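Local coordinates for protein transcriptional regulator, MarR family, putative (Bacillus cereus, PDB 3BJA) that probably binds DNA as a dimeric transcription factor of the MarR family, regulating transcription through a winged helix-turn-helix domain, at residues A[36-41]-A[69-74]; A[27-32]-A[105-110]; A[80-83]-A[89-92]; A[21-26]-A[31-36]. All blocks are in the same frame, centred on the assembly; numbering follows the deposited sequence.

Contact 1 of 4, residues A[36-41]-A[69-74]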
loop_
_atom_site.group_PDB
_atom_site.type_symbol
_atom_site.label_atom_id
_atom_site.label_comp_id
_atom_site.label_asym_id
_atom_site.label_seq_id
_atom_site.Cartn_x
_atom_site.Cartn_y
_atom_site.Cartn_z
ATOM N N PHE A 36 2.283 2.235 13.219
ATOM C CA PHE A 36 3.124 1.095 13.585
ATOM C C PHE A 36 4.445 1.127 12.801
ATOM O O PHE A 36 5.508 1.055 13.406
ATOM C CB PHE A 36 2.351 -0.212 13.354
ATOM C CG PHE A 36 3.137 -1.451 13.637
ATOM C CD1 PHE A 36 3.379 -1.847 14.950
ATOM C CD2 PHE A 36 3.611 -2.248 12.587
ATOM C CE1 PHE A 36 4.107 -3.010 15.229
ATOM C CE2 PHE A 36 4.347 -3.431 12.856
ATOM C CZ PHE A 36 4.581 -3.806 14.173
ATOM N N GLY A 37 4.354 1.305 11.474
ATOM C CA GLY A 37 5.520 1.423 10.599
ATOM C C GLY A 37 6.533 2.466 11.045
ATOM O O GLY A 37 7.734 2.159 11.151
ATOM N N VAL A 38 6.031 3.672 11.345
ATOM C CA VAL A 38 6.846 4.801 11.853
ATOM C C VAL A 38 7.555 4.438 13.137
ATOM O O VAL A 38 8.737 4.744 13.294
ATOM C CB VAL A 38 5.985 6.094 12.118
ATOM C CG1 VAL A 38 6.772 7.173 12.920
ATOM C CG2 VAL A 38 5.459 6.652 10.829
ATOM N N ILE A 39 6.827 3.809 14.059
ATOM C CA ILE A 39 7.398 3.349 15.356
ATOM C C ILE A 39 8.541 2.329 15.137
ATOM O O ILE A 39 9.589 2.438 15.769
ATOM C CB ILE A 39 6.279 2.802 16.311
ATOM C CG1 ILE A 39 5.425 3.976 16.819
ATOM C CG2 ILE A 39 6.862 2.019 17.478
ATOM C CD1 ILE A 39 4.176 3.557 17.558
ATOM N N GLN A 40 8.327 1.378 14.232
ATOM C CA GLN A 40 9.350 0.379 13.865
ATOM C C GLN A 40 10.568 1.094 13.260
ATOM O O GLN A 40 11.691 0.897 13.738
ATOM C CB GLN A 40 8.798 -0.704 12.901
ATOM C CG GLN A 40 7.675 -1.588 13.491
ATOM C CD GLN A 40 8.098 -2.367 14.749
ATOM O OE1 GLN A 40 9.266 -2.726 14.911
ATOM N NE2 GLN A 40 7.142 -2.639 15.636
ATOM N N VAL A 41 10.336 1.957 12.259
ATOM C CA VAL A 41 11.430 2.729 11.632
ATOM C C VAL A 41 12.214 3.551 12.668
ATOM O O VAL A 41 13.443 3.447 12.720
ATOM C CB VAL A 41 10.929 3.662 10.508
ATOM C CG1 VAL A 41 12.018 4.701 10.107
ATOM C CG2 VAL A 41 10.440 2.838 9.307
ATOM N N GLN A 69 2.300 14.953 13.250
ATOM C CA GLN A 69 1.710 15.884 14.241
ATOM C C GLN A 69 0.679 15.219 15.159
ATOM O O GLN A 69 0.628 15.513 16.355
ATOM C CB GLN A 69 1.094 17.125 13.559
ATOM C CG GLN A 69 1.984 18.348 13.659
ATOM C CD GLN A 69 1.994 18.954 15.075
ATOM O OE1 GLN A 69 0.945 19.142 15.694
ATOM N NE2 GLN A 69 3.184 19.273 15.575
ATOM N N ARG A 70 -0.122 14.332 14.574
ATOM C CA ARG A 70 -1.111 13.529 15.291
ATOM C C ARG A 70 -0.385 12.627 16.295
ATOM O O ARG A 70 -0.771 12.559 17.460
ATOM C CB ARG A 70 -1.923 12.700 14.279
ATOM C CG ARG A 70 -3.104 11.889 14.797
ATOM C CD ARG A 70 -4.043 12.753 15.569
ATOM N NE ARG A 70 -5.433 12.281 15.566
ATOM C CZ ARG A 70 -6.467 12.839 14.906
ATOM N NH1 ARG A 70 -6.347 13.956 14.159
ATOM N NH2 ARG A 70 -7.678 12.277 15.017
HETATM N N MSE A 71 0.683 11.965 15.840
HETATM C CA MSE A 71 1.539 11.138 16.710
HETATM C C MSE A 71 2.277 11.988 17.760
HETATM O O MSE A 71 2.612 11.488 18.827
HETATM C CB MSE A 71 2.555 10.316 15.885
HETATM C CG MSE A 71 1.921 9.275 14.976
HETATM SE SE MSE A 71 3.235 8.163 13.993
HETATM C CE MSE A 71 3.780 6.908 15.410
ATOM N N LYS A 72 2.542 13.255 17.441
ATOM C CA LYS A 72 3.203 14.175 18.361
ATOM C C LYS A 72 2.279 14.513 19.548
ATOM O O LYS A 72 2.722 14.427 20.699
ATOM C CB LYS A 72 3.684 15.453 17.642
ATOM C CG LYS A 72 4.735 16.251 18.415
ATOM C CD LYS A 72 4.982 17.614 17.780
ATOM C CE LYS A 72 6.100 18.401 18.480
ATOM N NZ LYS A 72 5.883 18.533 19.922
ATOM N N ARG A 73 1.013 14.864 19.262
ATOM C CA ARG A 73 0.027 15.202 20.314
ATOM C C ARG A 73 -0.336 13.927 21.115
ATOM O O ARG A 73 -0.495 14.002 22.337
ATOM C CB ARG A 73 -1.238 15.929 19.765
ATOM C CG ARG A 73 -2.388 15.002 19.348
ATOM C CD ARG A 73 -3.650 15.652 18.779
ATOM N NE ARG A 73 -4.897 14.832 18.675
ATOM C CZ ARG A 73 -5.076 13.488 18.720
ATOM N NH1 ARG A 73 -4.099 12.583 18.827
ATOM N NH2 ARG A 73 -6.326 13.003 18.608
ATOM N N ASP A 74 -0.489 12.786 20.417
ATOM C CA ASP A 74 -0.704 11.469 21.054
ATOM C C ASP A 74 0.419 11.049 21.994
ATOM O O ASP A 74 0.218 10.150 22.806
ATOM C CB ASP A 74 -0.875 10.328 20.016
ATOM C CG ASP A 74 -2.289 10.187 19.504
ATOM O OD1 ASP A 74 -3.237 10.383 20.295
ATOM O OD2 ASP A 74 -2.475 9.853 18.313
#

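Contact 2 of 4, residues A[27-32]-A[105-110]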
loop_
_atom_site.group_PDB
_atom_site.type_symbol
_atom_site.label_atom_id
_atom_site.label_comp_id
_atom_site.label_asym_id
_atom_site.label_seq_id
_atom_site.Cartn_x
_atom_site.Cartn_y
_atom_site.Cartn_z
ATOM N N GLU A 27 -5.220 -3.125 16.686
ATOM C CA GLU A 27 -6.399 -2.252 16.941
ATOM C C GLU A 27 -6.468 -1.685 18.352
ATOM O O GLU A 27 -6.700 -0.485 18.541
ATOM C CB GLU A 27 -7.687 -3.062 16.659
ATOM C CG GLU A 27 -9.023 -2.328 16.724
ATOM C CD GLU A 27 -10.238 -3.261 16.597
ATOM O OE1 GLU A 27 -10.072 -4.420 16.137
ATOM O OE2 GLU A 27 -11.372 -2.825 16.965
ATOM N N GLN A 28 -6.275 -2.571 19.324
ATOM C CA GLN A 28 -6.298 -2.238 20.758
ATOM C C GLN A 28 -5.347 -1.117 21.200
ATOM O O GLN A 28 -5.632 -0.458 22.184
ATOM C CB GLN A 28 -6.039 -3.495 21.609
ATOM C CG GLN A 28 -4.638 -4.133 21.434
ATOM C CD GLN A 28 -4.449 -5.369 22.304
ATOM O OE1 GLN A 28 -4.785 -6.485 21.894
ATOM N NE2 GLN A 28 -3.876 -5.175 23.505
ATOM N N TYR A 29 -4.241 -0.913 20.479
ATOM C CA TYR A 29 -3.255 0.138 20.794
ATOM C C TYR A 29 -3.539 1.499 20.151
ATOM O O TYR A 29 -2.673 2.379 20.188
ATOM C CB TYR A 29 -1.841 -0.324 20.400
ATOM C CG TYR A 29 -1.441 -1.596 21.082
ATOM C CD1 TYR A 29 -0.995 -1.574 22.396
ATOM C CD2 TYR A 29 -1.526 -2.834 20.427
ATOM C CE1 TYR A 29 -0.644 -2.743 23.060
ATOM C CE2 TYR A 29 -1.175 -4.016 21.082
ATOM C CZ TYR A 29 -0.728 -3.954 22.406
ATOM O OH TYR A 29 -0.367 -5.070 23.102
ATOM N N ASP A 30 -4.727 1.692 19.569
ATOM C CA ASP A 30 -5.095 2.961 18.916
ATOM C C ASP A 30 -4.101 3.455 17.842
ATOM O O ASP A 30 -3.756 4.642 17.780
ATOM C CB ASP A 30 -5.368 4.027 19.984
ATOM C CG ASP A 30 -6.474 3.621 20.910
ATOM O OD1 ASP A 30 -7.546 3.266 20.395
ATOM O OD2 ASP A 30 -6.292 3.674 22.143
ATOM N N ILE A 31 -3.629 2.511 17.033
ATOM C CA ILE A 31 -2.715 2.770 15.914
ATOM C C ILE A 31 -3.098 1.874 14.744
ATOM O O ILE A 31 -3.748 0.843 14.934
ATOM C CB ILE A 31 -1.205 2.542 16.284
ATOM C CG1 ILE A 31 -0.898 1.106 16.738
ATOM C CG2 ILE A 31 -0.763 3.520 17.370
ATOM C CD1 ILE A 31 0.603 0.776 16.771
ATOM N N SER A 32 -2.698 2.276 13.543
ATOM C CA SER A 32 -2.900 1.474 12.315
ATOM C C SER A 32 -1.524 1.101 11.794
ATOM O O SER A 32 -0.509 1.505 12.390
ATOM C CB SER A 32 -3.656 2.283 11.270
ATOM O OG SER A 32 -2.826 3.311 10.752
ATOM N N ASP A 105 4.816 -5.344 19.758
ATOM C CA ASP A 105 5.663 -6.462 19.267
ATOM C C ASP A 105 5.105 -7.840 19.631
ATOM O O ASP A 105 5.306 -8.790 18.884
ATOM C CB ASP A 105 7.119 -6.348 19.786
ATOM C CG ASP A 105 7.959 -5.254 19.070
ATOM O OD1 ASP A 105 7.630 -4.793 17.953
ATOM O OD2 ASP A 105 9.000 -4.870 19.645
ATOM N N VAL A 106 4.408 -7.928 20.768
ATOM C CA VAL A 106 3.747 -9.158 21.219
ATOM C C VAL A 106 2.600 -9.516 20.263
ATOM O O VAL A 106 2.502 -10.671 19.846
ATOM C CB VAL A 106 3.228 -9.042 22.683
ATOM C CG1 VAL A 106 2.578 -10.349 23.133
ATOM C CG2 VAL A 106 4.363 -8.680 23.623
ATOM N N GLN A 107 1.756 -8.536 19.903
ATOM C CA GLN A 107 0.649 -8.767 18.938
ATOM C C GLN A 107 1.153 -9.000 17.512
ATOM O O GLN A 107 0.536 -9.758 16.778
ATOM C CB GLN A 107 -0.415 -7.649 18.933
ATOM C CG GLN A 107 -1.615 -7.873 19.885
ATOM C CD GLN A 107 -1.296 -7.795 21.372
ATOM O OE1 GLN A 107 -1.984 -8.407 22.184
ATOM N NE2 GLN A 107 -0.266 -7.054 21.734
ATOM N N TYR A 108 2.240 -8.320 17.135
ATOM C CA TYR A 108 2.881 -8.455 15.816
ATOM C C TYR A 108 3.445 -9.863 15.620
ATOM O O TYR A 108 3.267 -10.458 14.563
ATOM C CB TYR A 108 4.003 -7.436 15.671
ATOM C CG TYR A 108 4.619 -7.355 14.286
ATOM C CD1 TYR A 108 3.833 -7.028 13.171
ATOM C CD2 TYR A 108 5.987 -7.508 14.100
ATOM C CE1 TYR A 108 4.396 -6.913 11.885
ATOM C CE2 TYR A 108 6.563 -7.395 12.818
ATOM C CZ TYR A 108 5.764 -7.093 11.726
ATOM O OH TYR A 108 6.332 -6.979 10.489
ATOM N N SER A 109 4.116 -10.375 16.651
ATOM C CA SER A 109 4.647 -11.743 16.661
ATOM C C SER A 109 3.511 -12.751 16.429
ATOM O O SER A 109 3.648 -13.655 15.611
ATOM C CB SER A 109 5.368 -12.026 17.973
ATOM O OG SER A 109 5.901 -13.338 18.003
ATOM N N ASP A 110 2.391 -12.563 17.128
ATOM C CA ASP A 110 1.204 -13.399 16.934
ATOM C C ASP A 110 0.612 -13.212 15.541
ATOM O O ASP A 110 0.121 -14.167 14.979
ATOM C CB ASP A 110 0.119 -13.096 17.974
ATOM C CG ASP A 110 0.510 -13.497 19.392
ATOM O OD1 ASP A 110 1.287 -14.468 19.582
ATOM O OD2 ASP A 110 -0.002 -12.839 20.330
#

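Contact 3 of 4, residues A[80-83]-A[89-92]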
loop_
_atom_site.group_PDB
_atom_site.type_symbol
_atom_site.label_atom_id
_atom_site.label_comp_id
_atom_site.label_asym_id
_atom_site.label_seq_id
_atom_site.Cartn_x
_atom_site.Cartn_y
_atom_site.Cartn_z
ATOM N N GLU A 80 11.744 18.264 16.581
ATOM C CA GLU A 80 12.543 19.447 16.899
ATOM C C GLU A 80 13.365 19.909 15.687
ATOM O O GLU A 80 13.783 19.085 14.868
ATOM C CB GLU A 80 13.467 19.147 18.089
ATOM C CG GLU A 80 14.544 18.068 17.825
ATOM C CD GLU A 80 15.359 17.662 19.064
ATOM O OE1 GLU A 80 15.002 18.020 20.219
ATOM O OE2 GLU A 80 16.370 16.952 18.860
ATOM N N LYS A 81 13.595 21.220 15.590
ATOM C CA LYS A 81 14.406 21.794 14.515
ATOM C C LYS A 81 15.880 21.472 14.776
ATOM O O LYS A 81 16.343 21.588 15.918
ATOM C CB LYS A 81 14.205 23.314 14.418
ATOM N N ASN A 82 16.594 21.043 13.730
ATOM C CA ASN A 82 18.034 20.746 13.814
ATOM C C ASN A 82 18.790 22.071 14.037
ATOM O O ASN A 82 18.668 22.971 13.188
ATOM C CB ASN A 82 18.522 20.073 12.517
ATOM C CG ASN A 82 20.021 19.731 12.530
ATOM O OD1 ASN A 82 20.662 19.648 13.584
ATOM N ND2 ASN A 82 20.573 19.512 11.340
ATOM N N PRO A 83 19.553 22.208 15.168
ATOM C CA PRO A 83 20.322 23.466 15.403
ATOM C C PRO A 83 21.347 23.860 14.304
ATOM O O PRO A 83 21.734 25.034 14.233
ATOM C CB PRO A 83 21.017 23.215 16.749
ATOM C CG PRO A 83 20.206 22.147 17.404
ATOM C CD PRO A 83 19.727 21.269 16.295
ATOM N N THR A 89 13.734 19.224 10.149
ATOM C CA THR A 89 13.054 18.747 11.356
ATOM C C THR A 89 13.556 17.346 11.703
ATOM O O THR A 89 13.500 16.450 10.859
ATOM C CB THR A 89 11.528 18.680 11.139
ATOM O OG1 THR A 89 11.054 19.959 10.734
ATOM C CG2 THR A 89 10.800 18.281 12.417
ATOM N N LEU A 90 14.040 17.175 12.936
ATOM C CA LEU A 90 14.497 15.868 13.453
ATOM C C LEU A 90 13.332 15.240 14.206
ATOM O O LEU A 90 12.618 15.957 14.912
ATOM C CB LEU A 90 15.682 16.035 14.406
ATOM C CG LEU A 90 16.959 16.649 13.823
ATOM C CD1 LEU A 90 17.939 17.073 14.926
ATOM C CD2 LEU A 90 17.605 15.692 12.815
ATOM N N VAL A 91 13.153 13.922 14.063
ATOM C CA VAL A 91 12.052 13.172 14.701
ATOM C C VAL A 91 12.593 11.959 15.480
ATOM O O VAL A 91 13.565 11.324 15.069
ATOM C CB VAL A 91 11.035 12.649 13.652
ATOM C CG1 VAL A 91 9.755 12.171 14.336
ATOM C CG2 VAL A 91 10.692 13.726 12.637
ATOM N N TYR A 92 11.947 11.631 16.595
ATOM C CA TYR A 92 12.363 10.500 17.435
ATOM C C TYR A 92 11.251 10.021 18.358
ATOM O O TYR A 92 10.292 10.757 18.615
ATOM C CB TYR A 92 13.639 10.847 18.240
ATOM C CG TYR A 92 13.544 12.041 19.166
ATOM C CD1 TYR A 92 13.617 13.351 18.664
ATOM C CD2 TYR A 92 13.437 11.876 20.558
ATOM C CE1 TYR A 92 13.540 14.478 19.520
ATOM C CE2 TYR A 92 13.371 12.996 21.430
ATOM C CZ TYR A 92 13.422 14.293 20.901
ATOM O OH TYR A 92 13.360 15.399 21.731
#

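Contact 4 of 4, residues A[21-26]-A[31-36]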
loop_
_atom_site.group_PDB
_atom_site.type_symbol
_atom_site.label_atom_id
_atom_site.label_comp_id
_atom_site.label_asym_id
_atom_site.label_seq_id
_atom_site.Cartn_x
_atom_site.Cartn_y
_atom_site.Cartn_z
ATOM N N ASN A 21 -5.633 -7.555 8.226
ATOM C CA ASN A 21 -5.448 -8.441 9.380
ATOM C C ASN A 21 -4.474 -7.919 10.448
ATOM O O ASN A 21 -4.651 -8.250 11.630
ATOM C CB ASN A 21 -5.012 -9.845 8.928
ATOM C CG ASN A 21 -6.111 -10.616 8.188
ATOM O OD1 ASN A 21 -7.228 -10.143 8.002
ATOM N ND2 ASN A 21 -5.776 -11.834 7.763
ATOM N N LEU A 22 -3.445 -7.165 10.032
ATOM C CA LEU A 22 -2.499 -6.509 10.960
ATOM C C LEU A 22 -3.192 -5.391 11.748
ATOM O O LEU A 22 -2.974 -5.278 12.969
ATOM C CB LEU A 22 -1.290 -5.926 10.226
ATOM C CG LEU A 22 -0.211 -5.171 11.016
ATOM C CD1 LEU A 22 0.390 -6.005 12.138
ATOM C CD2 LEU A 22 0.869 -4.716 10.069
ATOM N N ASP A 23 -3.987 -4.571 11.042
ATOM C CA ASP A 23 -4.771 -3.483 11.634
ATOM C C ASP A 23 -5.742 -3.990 12.679
ATOM O O ASP A 23 -5.947 -3.314 13.697
ATOM C CB ASP A 23 -5.570 -2.691 10.572
ATOM C CG ASP A 23 -4.733 -1.648 9.827
ATOM O OD1 ASP A 23 -3.496 -1.528 10.062
ATOM O OD2 ASP A 23 -5.340 -0.924 8.989
ATOM N N LYS A 24 -6.339 -5.157 12.401
ATOM C CA LYS A 24 -7.250 -5.832 13.329
ATOM C C LYS A 24 -6.442 -6.233 14.559
ATOM O O LYS A 24 -6.859 -5.963 15.683
ATOM C CB LYS A 24 -7.905 -7.061 12.668
ATOM C CG LYS A 24 -9.280 -7.479 13.215
ATOM C CD LYS A 24 -9.251 -8.225 14.542
ATOM C CE LYS A 24 -10.663 -8.587 15.008
ATOM N NZ LYS A 24 -11.459 -7.380 15.382
ATOM N N ALA A 25 -5.269 -6.829 14.319
ATOM C CA ALA A 25 -4.353 -7.301 15.368
ATOM C C ALA A 25 -3.797 -6.220 16.305
ATOM O O ALA A 25 -3.679 -6.472 17.517
ATOM C CB ALA A 25 -3.205 -8.079 14.742
ATOM N N ILE A 26 -3.448 -5.045 15.761
ATOM C CA ILE A 26 -2.900 -3.914 16.569
ATOM C C ILE A 26 -3.945 -2.857 17.009
ATOM O O ILE A 26 -3.584 -1.849 17.639
ATOM C CB ILE A 26 -1.670 -3.232 15.861
ATOM C CG1 ILE A 26 -2.073 -2.389 14.627
ATOM C CG2 ILE A 26 -0.636 -4.277 15.501
ATOM C CD1 ILE A 26 -0.911 -1.665 13.965
ATOM N N ILE A 31 -3.629 2.511 17.033
ATOM C CA ILE A 31 -2.715 2.770 15.914
ATOM C C ILE A 31 -3.098 1.874 14.744
ATOM O O ILE A 31 -3.748 0.843 14.934
ATOM C CB ILE A 31 -1.205 2.542 16.284
ATOM C CG1 ILE A 31 -0.898 1.106 16.738
ATOM C CG2 ILE A 31 -0.763 3.520 17.370
ATOM C CD1 ILE A 31 0.603 0.776 16.771
ATOM N N SER A 32 -2.698 2.276 13.543
ATOM C CA SER A 32 -2.900 1.474 12.315
ATOM C C SER A 32 -1.524 1.101 11.794
ATOM O O SER A 32 -0.509 1.505 12.390
ATOM C CB SER A 32 -3.656 2.283 11.270
ATOM O OG SER A 32 -2.826 3.311 10.752
ATOM N N TYR A 33 -1.481 0.366 10.676
ATOM C CA TYR A 33 -0.197 -0.065 10.078
ATOM C C TYR A 33 0.758 1.126 9.831
ATOM O O TYR A 33 1.957 1.010 10.092
ATOM C CB TYR A 33 -0.384 -0.939 8.790
ATOM C CG TYR A 33 -0.927 -0.209 7.556
ATOM C CD1 TYR A 33 -2.310 -0.095 7.332
ATOM C CD2 TYR A 33 -0.056 0.382 6.610
ATOM C CE1 TYR A 33 -2.834 0.592 6.201
ATOM C CE2 TYR A 33 -0.563 1.074 5.479
ATOM C CZ TYR A 33 -1.962 1.169 5.274
ATOM O OH TYR A 33 -2.505 1.839 4.176
ATOM N N VAL A 34 0.216 2.266 9.378
ATOM C CA VAL A 34 1.047 3.458 9.084
ATOM C C VAL A 34 1.784 3.981 10.349
ATOM O O VAL A 34 2.999 4.183 10.301
ATOM C CB VAL A 34 0.296 4.555 8.243
ATOM C CG1 VAL A 34 -0.958 5.038 8.923
ATOM C CG2 VAL A 34 1.219 5.737 7.926
ATOM N N GLN A 35 1.091 4.085 11.482
ATOM C CA GLN A 35 1.735 4.549 12.744
ATOM C C GLN A 35 2.707 3.491 13.284
ATOM O O GLN A 35 3.803 3.816 13.746
ATOM C CB GLN A 35 0.726 4.952 13.824
ATOM C CG GLN A 35 -0.107 6.181 13.484
ATOM C CD GLN A 35 -1.220 5.917 12.493
ATOM O OE1 GLN A 35 -1.799 4.839 12.480
ATOM N NE2 GLN A 35 -1.530 6.908 11.660
ATOM N N PHE A 36 2.283 2.235 13.219
ATOM C CA PHE A 36 3.124 1.095 13.585
ATOM C C PHE A 36 4.445 1.127 12.801
ATOM O O PHE A 36 5.508 1.055 13.406
ATOM C CB PHE A 36 2.351 -0.212 13.354
ATOM C CG PHE A 36 3.137 -1.451 13.637
ATOM C CD1 PHE A 36 3.379 -1.847 14.950
ATOM C CD2 PHE A 36 3.611 -2.248 12.587
ATOM C CE1 PHE A 36 4.107 -3.010 15.229
ATOM C CE2 PHE A 36 4.347 -3.431 12.856
ATOM C CZ PHE A 36 4.581 -3.806 14.173
HETATM O O HOH W 1 -5.515 -0.646 13.559
#

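Contact 1 of 4, residues A[36-41]-A[69-74]
Met71, present as selenomethionine, overlaps the side chains of Val38 and Ile39 with its last two atoms. Val38 and Met71 reach toward each other tip to tip: SE lies 3.8 Å from Val38 CG1, and the CB of the valine is almost as near. Val38 CG1 is turned anti to its own backbone N (chi1 168°), which leaves both this methyl and CG2 within contact distance of the selenium. The terminal methyl of Met71 then turns aside. Its chain runs straight through chi2 and bends at chi3 (78°), so that CE swings over to Ile39 and lies 3.6 Å from Ile39 CG1 while staying 3.9 Å from Val38 CG1. Ile39 meets it obliquely; its CD1 is a second, looser neighbour of CE at 4.0 Å.

No hydrogen bond joins the segments, and the nearest pair of CA atoms, Val38 and Met71, is 9.6 Å apart. The backbones are therefore too distant to touch, and the gap is closed by side chains, chiefly the long Met71 meeting Val38 and Ile39. All three residues are buried, with Met57 beside Val38 and Val77 beside Met71. The contact sets helix 33-44 against helix 64-73, which by its place in the fold is probably the recognition helix, as in other MarR proteins, and is typical of the apolar core of a winged helix-turn-helix domain.

Contact 2 of 4, residues A[27-32]-A[105-110]
Gln107 is the residue through which helix 95-116 meets Gln28 and Tyr29 of the loop 27-32. Followed in order, the helical segment starts with Asp105, which turns away from the loop and gives its carboxylate to Lys101 in a salt bridge and to Gln40 in a hydrogen bond. Two residues on, Gln107 points at the loop. Its chain bends at chi2 (69°), bringing the amide up beside both loop side chains, NE2 toward Tyr29 and OE1 toward Gln28. NE2 lies at the edge of the Tyr29 ring, near its plane, 3.2 Å from Tyr29 CE2, with the amide turned 59° from the ring. The modelled separation of NE2 from Tyr29 OH, 2.4 Å, is doubtfully short and its angle is poor, so it is not evidence of a hydrogen bond. Gln28 approaches from the opposite direction and brings OE1 to 3.4 Å from Gln107 OE1, a pairing of two acceptors that makes no hydrogen bond as modelled. The Gln28 chain also lays its CG over one face of the neighbouring Tyr29 ring, 3.4 Å above the plane and offset toward the rim. Tyr108, next in the helix, faces elsewhere, meeting the Phe36 ring and packing on Tyr8 of the second subunit. This is a surface contact in the MarR fold, where the loop leading from helix 2-25 into the DNA-binding lobe runs beside the long helix that leaves it.

Contact 3 of 4, residues A[80-83]-A[89-92]
Glu80 and Leu90 form an antiparallel hydrogen-bonded pair, with Leu90 N giving to Glu80 O at 2.7 Å (N-H...O angle 161°) and Glu80 N giving to Leu90 O at 3.0 Å. Lys81 and Thr89 form the adjoining non-hydrogen-bonded pair, their CA atoms 4.6 Å apart. The side chains of Glu80 and Leu90 leave on one face of the sheet and those of Lys81 and Thr89 on the other; the lysine is modelled only as far as CB.

On the Glu80 face the glutamate has chi1 of 65°, between its backbone N and carbonyl carbon, and is extended beyond CG. This carries the carboxylate across to Tyr92, where the two side chains cross at about a right angle and the group planes are 57° apart. Glu80 CD comes to 3.7 Å from Tyr92 CE1, and the hydroxyl makes a weak hydrogen bond from Tyr92 OH to Glu80 OE1 at 3.4 Å. The stronger partner of the carboxylate is Lys47, which forms a salt bridge with OE2 and a cation-pi contact with the Tyr92 ring. Leu90 turns toward the hairpin end, its CD1 resting 3.8 Å from Asn82 CA, while the Asn82 amide is engaged by Glu88.

The pair belongs to the beta hairpin that forms the wing. Strand 89-93 is the middle strand, bonded on its other edge to strand 48-49, and Thr89 and Val91 pack on Met50 at the start of helix 50-56.

Contact 4 of 4, residues A[21-26]-A[31-36]
Ile26 packs tightly against the start of helix 33-44, with its CD1 3.6 Å from Phe36 CB, 3.6 Å from Ser32 O and 3.9 Å from Ile31 CG1. CG1 of Ile26 lies between its backbone N and carbonyl carbon, directing this methyl into the angle between loop and helix. Leu22 adds looser apolar cover, CD2 standing 4.2 Å from Tyr33 CB. Beyond it, Leu22 packs on Phe111 and on Tyr8 of the second subunit, so this buried side joins the MarR dimerisation helices to the DNA-binding lobe. At the helix start Ser32 is the N-cap, and Gln35 OE1 accepts from both Ser32 N (2.9 Å) and Ser32 OG, the first forming half of a capping box.

The other side is more polar and partly exposed. Asp23 OD1 accepts from Tyr33 N at 2.8 Å on its syn side, 27° out of the carboxylate plane, with a bent N-H angle of 138°. The carboxylate sits at the edge of the Tyr33 ring, its plane 19° from that of the ring, and a negative charge here would probably suit the helix N-terminus. Nearby a water donates to both Asp23 O and Ile31 O, each at 2.7 Å, linking two backbone carbonyls that cannot bond to each other.

Contact 1 is wholly buried and apolar, contact 4 partly buried and mixed, while contacts 2 and 3 lie at the surface: contact 2 brings polar side chains together without a hydrogen bond, whereas contact 3 rests mainly on backbone bonds. Helix 33-44 serves both contact 1 and contact 4: Val38 and Ile39 face helix 64-73, while Phe36 faces helix 2-25; Met71 CE also packs on Gln35 O. Contacts 2 and 4 have centres about 6 Å apart, and Gln107 CG packs against Ala25 O, so helix 95-116 meets the end of helix 2-25 beside the loop. Contact 3 stands apart in the wing, its centre about 27 Å from that of contact 2, and alone relies on strand pairing.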